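Local coordinates for cell death-related nuclease 4 (Caenorhabditis elegans, PDB 3CM6), which degrades RNA and DNA from the 3' end as a metal-dependent exonuclease and takes part in DNA breakdown during apoptosis, at residues C16-L21 with K211-E216; I23-T28 with R123-R128; P38-Q43 with V66-N71. All blocks are in the same frame, centred on the assembly; numbering follows the deposited sequence.

In the fold
All three contacts are largely buried and bear on one mixed sheet, but they differ in depth and chemistry. Contact 2 lies close to the centre of the chain, where strand 20-28 meets helix 124-136, and combines leucine and phenylalanine packing with a cluster of metal-site acids. Contacts 1 and 3 lie farther out, on opposite sides of that centre. Contact 1 takes up the entry to strand 20-28, about 17 Å from contact 2 between centres, and is mostly apolar. Contact 3 joins neighbouring strand 41-50 to the end of strand 55-67 through backbone and carboxylate hydrogen bonds and reaches the second subunit. Strands 20-28 and 41-50 pair directly, linking contacts 2 and 3.

Contact 1 of 3, residues C16-L21 with K211-E216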
loop_
_atom_site.group_PDB
_atom_site.type_symbol
_atom_site.label_atom_id
_atom_site.label_comp_id
_atom_site.label_asym_id
_atom_site.label_seq_id
_atom_site.Cartn_x
_atom_site.Cartn_y
_atom_site.Cartn_z
ATOM N N CYS B 16 -3.852 -42.021 6.555
ATOM C CA CYS B 16 -4.535 -40.768 6.403
ATOM C C CYS B 16 -6.020 -41.018 6.392
ATOM O O CYS B 16 -6.518 -41.659 5.479
ATOM C CB CYS B 16 -4.109 -40.060 5.120
ATOM S SG CYS B 16 -4.947 -38.507 4.955
ATOM N N PRO B 17 -6.734 -40.475 7.382
ATOM C CA PRO B 17 -8.159 -40.787 7.538
ATOM C C PRO B 17 -9.065 -40.000 6.576
ATOM O O PRO B 17 -10.262 -40.237 6.541
ATOM C CB PRO B 17 -8.442 -40.393 8.991
ATOM C CG PRO B 17 -7.418 -39.284 9.290
ATOM C CD PRO B 17 -6.240 -39.506 8.387
ATOM N N PHE B 18 -8.501 -39.071 5.809
ATOM C CA PHE B 18 -9.303 -38.259 4.872
ATOM C C PHE B 18 -9.287 -38.891 3.498
ATOM O O PHE B 18 -8.322 -39.521 3.135
ATOM C CB PHE B 18 -8.777 -36.814 4.780
ATOM C CG PHE B 18 -8.741 -36.104 6.088
ATOM C CD1 PHE B 18 -9.893 -35.511 6.601
ATOM C CD2 PHE B 18 -7.567 -36.039 6.819
ATOM C CE1 PHE B 18 -9.877 -34.861 7.829
ATOM C CE2 PHE B 18 -7.531 -35.392 8.063
ATOM C CZ PHE B 18 -8.691 -34.806 8.566
ATOM N N ASP B 19 -10.360 -38.730 2.739
ATOM C CA ASP B 19 -10.396 -39.220 1.361
ATOM C C ASP B 19 -9.704 -38.262 0.410
ATOM O O ASP B 19 -9.163 -38.674 -0.614
ATOM C CB ASP B 19 -11.836 -39.440 0.896
ATOM C CG ASP B 19 -12.562 -40.488 1.733
ATOM O OD1 ASP B 19 -11.941 -41.569 2.028
ATOM O OD2 ASP B 19 -13.750 -40.212 2.104
ATOM N N THR B 20 -9.740 -36.975 0.728
ATOM C CA THR B 20 -9.089 -36.011 -0.126
ATOM C C THR B 20 -8.412 -34.906 0.683
ATOM O O THR B 20 -9.006 -34.377 1.617
ATOM C CB THR B 20 -10.018 -35.520 -1.292
ATOM O OG1 THR B 20 -9.759 -34.143 -1.583
ATOM C CG2 THR B 20 -11.456 -35.684 -0.959
ATOM N N LEU B 21 -7.151 -34.616 0.347
ATOM C CA LEU B 21 -6.390 -33.538 0.984
ATOM C C LEU B 21 -6.253 -32.395 0.014
ATOM O O LEU B 21 -5.960 -32.600 -1.171
ATOM C CB LEU B 21 -4.998 -34.008 1.427
ATOM C CG LEU B 21 -4.939 -35.114 2.496
ATOM C CD1 LEU B 21 -3.512 -35.577 2.783
ATOM C CD2 LEU B 21 -5.631 -34.698 3.780
ATOM N N LYS B 211 2.502 -40.951 8.470
ATOM C CA LYS B 211 1.109 -40.750 8.843
ATOM C C LYS B 211 0.743 -39.275 8.723
ATOM O O LYS B 211 1.150 -38.444 9.539
ATOM C CB LYS B 211 0.838 -41.270 10.245
ATOM C CG LYS B 211 -0.635 -41.205 10.660
ATOM C CD LYS B 211 -0.906 -42.149 11.821
ATOM C CE LYS B 211 -2.176 -41.777 12.582
ATOM N NZ LYS B 211 -3.349 -42.554 12.190
ATOM N N VAL B 212 -0.033 -38.973 7.690
ATOM C CA VAL B 212 -0.438 -37.614 7.372
ATOM C C VAL B 212 -1.888 -37.368 7.782
ATOM O O VAL B 212 -2.830 -37.835 7.139
ATOM C CB VAL B 212 -0.242 -37.327 5.877
ATOM C CG1 VAL B 212 -0.553 -35.881 5.588
ATOM C CG2 VAL B 212 1.196 -37.622 5.492
ATOM N N THR B 213 -2.057 -36.634 8.868
ATOM C CA THR B 213 -3.373 -36.374 9.440
ATOM C C THR B 213 -3.286 -34.985 10.057
ATOM O O THR B 213 -2.198 -34.396 10.082
ATOM C CB THR B 213 -3.721 -37.426 10.504
ATOM O OG1 THR B 213 -5.120 -37.356 10.809
ATOM C CG2 THR B 213 -2.897 -37.221 11.793
ATOM N N VAL B 214 -4.393 -34.437 10.540
ATOM C CA VAL B 214 -4.297 -33.103 11.128
ATOM C C VAL B 214 -3.389 -33.097 12.362
ATOM O O VAL B 214 -3.415 -34.028 13.188
ATOM C CB VAL B 214 -5.678 -32.375 11.425
ATOM C CG1 VAL B 214 -6.828 -33.001 10.687
ATOM C CG2 VAL B 214 -5.952 -32.263 12.901
ATOM N N ASN B 215 -2.590 -32.047 12.477
ATOM C CA ASN B 215 -1.695 -31.943 13.607
ATOM C C ASN B 215 -1.811 -30.603 14.296
ATOM O O ASN B 215 -1.268 -30.416 15.384
ATOM C CB ASN B 215 -0.241 -32.247 13.216
ATOM C CG ASN B 215 0.229 -31.475 11.999
ATOM O OD1 ASN B 215 -0.459 -30.605 11.460
ATOM N ND2 ASN B 215 1.424 -31.789 11.563
ATOM N N GLU B 216 -2.514 -29.669 13.667
ATOM C CA GLU B 216 -2.709 -28.359 14.254
ATOM C C GLU B 216 -4.180 -27.982 14.199
ATOM O O GLU B 216 -4.880 -28.244 13.195
ATOM C CB GLU B 216 -1.809 -27.302 13.583
ATOM C CG GLU B 216 -0.283 -27.618 13.728
ATOM C CD GLU B 216 0.667 -26.472 13.347
ATOM O OE1 GLU B 216 0.307 -25.585 12.532
ATOM O OE2 GLU B 216 1.804 -26.465 13.864
#
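Cys16 SG lies 3.1 Å from Val212 O, and the same sulfur accepts a weak hydrogen bond from Phe18 N within its own segment. SG reaches this place because it stands opposite the Cys16 backbone N about the first torsion (chi1 -179°). The Cys16 CA adds a CA-H...O contact to Val212 O at 3.5 Å. Next along the chain, the Pro17 ring crosses Thr213 at about a right angle, with CG 3.4 Å from Thr213 OG1. These residues lead into strand 20-28, the first strand of the RNase H-like exonuclease sheet, and they pack on the connection that runs from helix 191-207 to strand 216-219. At the far end of that connection, Asn215 and Glu216 form a classic beta bulge opposite Tyr148. The Phe18 ring offers its edge: CZ meets Val214 CG1 at 3.4 Å, near the plane of the ring. Phe262 covers Val214 as well. At the start of the strand, Leu21 CD1 lies 4.1 Å from Val212 CG1, and both side chains also pack on Leu202 of helix 191-207.

Contact 2 of 3, residues I23-T28 with R123-R128. With ER3 (erbium (III) ion), chain F.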
loop_
_atom_site.group_PDB
_atom_site.type_symbol
_atom_site.label_atom_id
_atom_site.label_comp_id
_atom_site.label_asym_id
_atom_site.label_seq_id
_atom_site.Cartn_x
_atom_site.Cartn_y
_atom_site.Cartn_z
ATOM N N ILE B 23 -4.216 -29.139 -0.905
ATOM C CA ILE B 23 -2.999 -28.399 -0.658
ATOM C C ILE B 23 -3.359 -26.937 -0.884
ATOM O O ILE B 23 -3.899 -26.569 -1.940
ATOM C CB ILE B 23 -1.825 -28.854 -1.570
ATOM C CG1 ILE B 23 -1.252 -30.211 -1.135
ATOM C CG2 ILE B 23 -0.712 -27.850 -1.509
ATOM C CD1 ILE B 23 -2.152 -31.433 -1.454
ATOM N N LEU B 24 -3.082 -26.117 0.120
ATOM C CA LEU B 24 -3.500 -24.736 0.103
ATOM C C LEU B 24 -2.312 -23.805 0.210
ATOM O O LEU B 24 -1.313 -24.099 0.888
ATOM C CB LEU B 24 -4.477 -24.448 1.236
ATOM C CG LEU B 24 -4.906 -22.983 1.373
ATOM C CD1 LEU B 24 -6.251 -22.755 0.702
ATOM C CD2 LEU B 24 -4.991 -22.613 2.825
ATOM N N ASP B 25 -2.437 -22.674 -0.470
ATOM C CA ASP B 25 -1.445 -21.643 -0.376
ATOM C C ASP B 25 -1.994 -20.256 -0.692
ATOM O O ASP B 25 -2.761 -20.077 -1.643
ATOM C CB ASP B 25 -0.292 -21.954 -1.298
ATOM C CG ASP B 25 0.888 -21.102 -1.007
ATOM O OD1 ASP B 25 1.329 -21.086 0.163
ATOM O OD2 ASP B 25 1.359 -20.429 -1.931
ATOM N N PHE B 26 -1.603 -19.293 0.139
ATOM C CA PHE B 26 -1.979 -17.903 -0.022
ATOM C C PHE B 26 -0.740 -17.063 -0.314
ATOM O O PHE B 26 0.346 -17.318 0.223
ATOM C CB PHE B 26 -2.608 -17.356 1.258
ATOM C CG PHE B 26 -3.995 -17.878 1.571
ATOM C CD1 PHE B 26 -5.043 -17.725 0.673
ATOM C CD2 PHE B 26 -4.258 -18.463 2.818
ATOM C CE1 PHE B 26 -6.318 -18.183 1.001
ATOM C CE2 PHE B 26 -5.524 -18.928 3.147
ATOM C CZ PHE B 26 -6.557 -18.788 2.252
ATOM N N GLU B 27 -0.895 -16.060 -1.158
ATOM C CA GLU B 27 0.104 -15.005 -1.215
ATOM C C GLU B 27 -0.548 -13.720 -0.733
ATOM O O GLU B 27 -1.770 -13.526 -0.917
ATOM C CB GLU B 27 0.691 -14.848 -2.626
ATOM C CG GLU B 27 1.467 -16.078 -3.166
ATOM C CD GLU B 27 2.545 -16.631 -2.223
ATOM O OE1 GLU B 27 3.056 -15.896 -1.328
ATOM O OE2 GLU B 27 2.896 -17.833 -2.390
ATOM N N THR B 28 0.248 -12.850 -0.105
ATOM C CA THR B 28 -0.309 -11.632 0.510
ATOM C C THR B 28 0.431 -10.370 0.101
ATOM O O THR B 28 1.599 -10.413 -0.305
ATOM C CB THR B 28 -0.296 -11.689 2.081
ATOM O OG1 THR B 28 1.056 -11.690 2.558
ATOM C CG2 THR B 28 -1.002 -12.922 2.613
ATOM N N ARG B 123 2.312 -23.046 9.742
ATOM C CA ARG B 123 1.135 -22.461 10.389
ATOM C C ARG B 123 0.656 -21.135 9.779
ATOM O O ARG B 123 -0.434 -20.673 10.122
ATOM C CB ARG B 123 1.344 -22.300 11.909
ATOM C CG ARG B 123 2.430 -21.304 12.321
ATOM C CD ARG B 123 2.664 -21.234 13.836
ATOM N NE ARG B 123 2.751 -22.572 14.448
ATOM C CZ ARG B 123 2.667 -22.819 15.758
ATOM N NH1 ARG B 123 2.487 -21.826 16.617
ATOM N NH2 ARG B 123 2.751 -24.064 16.211
ATOM N N GLN B 124 1.444 -20.519 8.896
ATOM C CA GLN B 124 1.155 -19.129 8.476
ATOM C C GLN B 124 -0.155 -18.947 7.709
ATOM O O GLN B 124 -0.875 -17.965 7.918
ATOM C CB GLN B 124 2.314 -18.492 7.669
ATOM C CG GLN B 124 3.705 -18.427 8.349
ATOM C CD GLN B 124 3.686 -17.686 9.683
ATOM O OE1 GLN B 124 3.055 -16.637 9.807
ATOM N NE2 GLN B 124 4.363 -18.241 10.690
ATOM N N ASP B 125 -0.462 -19.883 6.824
ATOM C CA ASP B 125 -1.539 -19.694 5.877
ATOM C C ASP B 125 -2.908 -19.615 6.578
ATOM O O ASP B 125 -3.768 -18.757 6.228
ATOM C CB ASP B 125 -1.543 -20.813 4.823
ATOM C CG ASP B 125 -0.260 -20.854 3.981
ATOM O OD1 ASP B 125 -0.294 -20.408 2.822
ATOM O OD2 ASP B 125 0.783 -21.371 4.463
ATOM N N LEU B 126 -3.117 -20.504 7.555
ATOM C CA LEU B 126 -4.410 -20.592 8.218
ATOM C C LEU B 126 -4.468 -19.861 9.549
ATOM O O LEU B 126 -5.439 -19.149 9.818
ATOM C CB LEU B 126 -4.905 -22.042 8.310
ATOM C CG LEU B 126 -5.243 -22.713 6.960
ATOM C CD1 LEU B 126 -5.791 -24.107 7.141
ATOM C CD2 LEU B 126 -6.248 -21.879 6.163
ATOM N N TRP B 127 -3.429 -19.989 10.366
ATOM C CA TRP B 127 -3.448 -19.333 11.667
ATOM C C TRP B 127 -3.375 -17.808 11.498
ATOM O O TRP B 127 -4.164 -17.081 12.097
ATOM C CB TRP B 127 -2.338 -19.855 12.593
ATOM C CG TRP B 127 -1.947 -18.843 13.660
ATOM C CD1 TRP B 127 -2.675 -18.509 14.759
ATOM C CD2 TRP B 127 -0.768 -18.016 13.693
ATOM N NE1 TRP B 127 -2.029 -17.538 15.478
ATOM C CE2 TRP B 127 -0.855 -17.217 14.853
ATOM C CE3 TRP B 127 0.350 -17.875 12.861
ATOM C CZ2 TRP B 127 0.145 -16.267 15.205
ATOM C CZ3 TRP B 127 1.346 -16.943 13.215
ATOM C CH2 TRP B 127 1.235 -16.157 14.371
ATOM N N ARG B 128 -2.443 -17.324 10.678
ATOM C CA ARG B 128 -2.288 -15.880 10.524
ATOM C C ARG B 128 -3.112 -15.311 9.365
ATOM O O ARG B 128 -4.011 -14.477 9.569
ATOM C CB ARG B 128 -0.811 -15.473 10.406
ATOM C CG ARG B 128 -0.615 -13.953 10.433
ATOM C CD ARG B 128 0.863 -13.532 10.500
ATOM N NE ARG B 128 1.634 -14.147 9.418
ATOM C CZ ARG B 128 1.670 -13.709 8.157
ATOM N NH1 ARG B 128 0.996 -12.623 7.778
ATOM N NH2 ARG B 128 2.399 -14.353 7.270
HETATM ER ER ER3 F . 3.681 -19.550 -0.312
#
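Strand 23-28 and helical segment 124-128 pass with their axes 8.5 Å apart and their N-to-C directions 70° from each other, Phe26 and Asp125 being the closest pair of CA atoms. The helix contains a wider pi-type turn at 124-128. Alternation along the strand sorts the side chains: Leu24 and Phe26 face the helix, whereas Asp25 and Glu27 leave from the other side. Leu24 CD2 packs on Leu126 CD2 at 3.6 Å, and the Phe26 ring turns its edge to the helix, with CD2 3.5 Å from Asp125 O. The one hydrogen bond across the contact runs from Phe26 N to Asp125 OD1 (3.2 Å, 162° at the hydrogen), fairly straight and meeting the oxygen nearly head-on along its C-O bond. In the RNase H-like exonucleases of the DEDD type, acids from the first strand and from this helix gather round the two-metal active site. Asp25 and Glu27 are metal ligands, together with Asp194, of a site that probably holds magnesium in vivo, and Asp125 is placed as expected for the acid that completes such a set in relatives. CG of Asp25 lies anti to its own backbone N (chi1 -167°), which brings OD1 to 3.2 Å from Asp125 OD1, two acceptors with no bond between them. A leucine in place of Asp125, lacking the carboxylate, would probably leave Phe26 N without its acceptor and weaken the acidic cluster's hold on metal. The bound erbium lies beside Asp25 and Glu27, though its modelled distances are doubtful, and it is 5.1 Å from Asp125 OD1. On the helix, Arg128 NE donates to Gln124 OE1 at 2.9 Å, in the plane of the guanidinium group.

Contact 3 of 3, residues P38-Q43 with V66-N71; sequences PCEVIQ and VKPVLN
Val41 and Val66 pack obliquely in the apolar centre, CG1 of the first 3.9 Å from CG2 of the second. Phe26 of strand 20-28 also touches Val41. On the other side of the strand, Ile42 CG2 rests against Pro68 CG at 3.5 Å, and at the far end of the contact Pro38 CB approaches Leu70 CD2 to 4.1 Å; Ile304 of helix 300-305 touches both Pro38 and Leu70. Outward from here the backbone takes over, with Val66 N bonded to Ile42 O at 2.9 Å. The polar edge belongs to Glu40. Its chain is extended beyond CG (chi2 174°) and carries the carboxylate into the turn after strand 55-67, where three successive backbone N-H groups grip it. OE2 accepts from Val69 N (2.8 Å), which lies 35° out of the carboxylate plane, and from Leu70 N (2.9 Å) on the syn side. OE1 takes Asn71 N through its syn lone pair at 3.1 Å, with a weak second bond from Leu70 N. Such a set of donors would probably stabilise the charged form of this buried acid. Leu70 also forms backbone hydrogen bonds to the second subunit. The Val66-Ile42 pairing belongs to the antiparallel hairpin of strands 41-50 and 55-67 in the RNase H-like fold, where Ile42 and Gln43 make a classic beta bulge opposite the metal ligand Glu27.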
loop_
_atom_site.group_PDB
_atom_site.type_symbol
_atom_site.label_atom_id
_atom_site.label_comp_id
_atom_site.label_asym_id
_atom_site.label_seq_id
_atom_site.Cartn_x
_atom_site.Cartn_y
_atom_site.Cartn_z
ATOM N N PRO B 38 -0.863 -4.907 7.468
ATOM C CA PRO B 38 -2.124 -5.651 7.404
ATOM C C PRO B 38 -2.230 -6.525 6.142
ATOM O O PRO B 38 -2.864 -6.131 5.150
ATOM C CB PRO B 38 -3.172 -4.542 7.366
ATOM C CG PRO B 38 -2.484 -3.360 6.771
ATOM C CD PRO B 38 -0.996 -3.556 6.888
ATOM N N CYS B 39 -1.608 -7.698 6.181
ATOM C CA CYS B 39 -1.577 -8.569 5.016
ATOM C C CYS B 39 -2.946 -8.883 4.504
ATOM O O CYS B 39 -3.835 -9.244 5.266
ATOM C CB CYS B 39 -0.867 -9.868 5.317
ATOM S SG CYS B 39 0.785 -9.541 5.840
ATOM N N GLU B 40 -3.106 -8.691 3.202
ATOM C CA GLU B 40 -4.314 -9.051 2.509
ATOM C C GLU B 40 -3.950 -10.089 1.474
ATOM O O GLU B 40 -2.896 -9.994 0.829
ATOM C CB GLU B 40 -4.933 -7.823 1.842
ATOM C CG GLU B 40 -5.579 -6.856 2.827
ATOM C CD GLU B 40 -6.043 -5.602 2.143
ATOM O OE1 GLU B 40 -5.167 -4.824 1.699
ATOM O OE2 GLU B 40 -7.276 -5.396 2.025
ATOM N N VAL B 41 -4.822 -11.080 1.334
ATOM C CA VAL B 41 -4.633 -12.141 0.366
ATOM C C VAL B 41 -4.616 -11.530 -1.034
ATOM O O VAL B 41 -5.468 -10.714 -1.362
ATOM C CB VAL B 41 -5.751 -13.230 0.479
ATOM C CG1 VAL B 41 -5.598 -14.272 -0.616
ATOM C CG2 VAL B 41 -5.733 -13.908 1.872
ATOM N N ILE B 42 -3.622 -11.894 -1.835
ATOM C CA ILE B 42 -3.619 -11.512 -3.239
ATOM C C ILE B 42 -3.598 -12.713 -4.201
ATOM O O ILE B 42 -3.735 -12.546 -5.422
ATOM C CB ILE B 42 -2.499 -10.518 -3.579
ATOM C CG1 ILE B 42 -1.117 -11.057 -3.208
ATOM C CG2 ILE B 42 -2.780 -9.167 -2.933
ATOM C CD1 ILE B 42 0.011 -10.099 -3.583
ATOM N N GLN B 43 -3.419 -13.914 -3.634
ATOM C CA GLN B 43 -3.527 -15.143 -4.382
ATOM C C GLN B 43 -4.021 -16.334 -3.543
ATOM O O GLN B 43 -3.507 -16.631 -2.448
ATOM C CB GLN B 43 -2.232 -15.484 -5.117
ATOM C CG GLN B 43 -2.541 -16.205 -6.421
ATOM C CD GLN B 43 -1.327 -16.758 -7.147
ATOM O OE1 GLN B 43 -0.165 -16.444 -6.825
ATOM N NE2 GLN B 43 -1.596 -17.601 -8.153
ATOM N N VAL B 66 -6.536 -12.115 -5.974
ATOM C CA VAL B 66 -7.474 -11.365 -5.131
ATOM C C VAL B 66 -7.067 -9.885 -5.104
ATOM O O VAL B 66 -5.879 -9.572 -4.978
ATOM C CB VAL B 66 -7.523 -11.950 -3.680
ATOM C CG1 VAL B 66 -8.465 -11.152 -2.803
ATOM C CG2 VAL B 66 -7.922 -13.445 -3.697
ATOM N N LYS B 67 -8.043 -8.988 -5.231
ATOM C CA LYS B 67 -7.798 -7.550 -5.127
ATOM C C LYS B 67 -7.918 -7.049 -3.672
ATOM O O LYS B 67 -8.993 -7.144 -3.074
ATOM C CB LYS B 67 -8.787 -6.793 -6.027
ATOM C CG LYS B 67 -8.530 -5.274 -6.154
ATOM C CD LYS B 67 -9.405 -4.644 -7.270
ATOM C CE LYS B 67 -10.776 -4.243 -6.725
ATOM N NZ LYS B 67 -11.891 -4.400 -7.707
ATOM N N PRO B 68 -6.829 -6.501 -3.100
ATOM C CA PRO B 68 -6.875 -5.956 -1.734
ATOM C C PRO B 68 -7.753 -4.720 -1.647
ATOM O O PRO B 68 -8.056 -4.104 -2.679
ATOM C CB PRO B 68 -5.430 -5.547 -1.461
ATOM C CG PRO B 68 -4.617 -6.206 -2.506
ATOM C CD PRO B 68 -5.493 -6.349 -3.696
ATOM N N VAL B 69 -8.171 -4.359 -0.433
ATOM C CA VAL B 69 -8.928 -3.122 -0.260
ATOM C C VAL B 69 -8.153 -2.083 0.564
ATOM O O VAL B 69 -8.443 -0.882 0.472
ATOM C CB VAL B 69 -10.373 -3.358 0.298
ATOM C CG1 VAL B 69 -11.075 -4.508 -0.464
ATOM C CG2 VAL B 69 -10.365 -3.649 1.788
ATOM N N LEU B 70 -7.172 -2.534 1.345
ATOM C CA LEU B 70 -6.417 -1.635 2.221
ATOM C C LEU B 70 -5.160 -1.085 1.549
ATOM O O LEU B 70 -4.848 0.097 1.661
ATOM C CB LEU B 70 -6.038 -2.352 3.529
ATOM C CG LEU B 70 -6.962 -2.279 4.762
ATOM C CD1 LEU B 70 -8.432 -2.051 4.427
ATOM C CD2 LEU B 70 -6.790 -3.508 5.642
ATOM N N ASN B 71 -4.425 -1.973 0.887
ATOM C CA ASN B 71 -3.247 -1.613 0.139
ATOM C C ASN B 71 -3.332 -2.179 -1.253
ATOM O O ASN B 71 -2.823 -3.263 -1.558
ATOM C CB ASN B 71 -1.988 -2.046 0.860
ATOM C CG ASN B 71 -1.739 -1.214 2.081
ATOM O OD1 ASN B 71 -1.862 -1.702 3.215
ATOM N ND2 ASN B 71 -1.416 0.075 1.870
#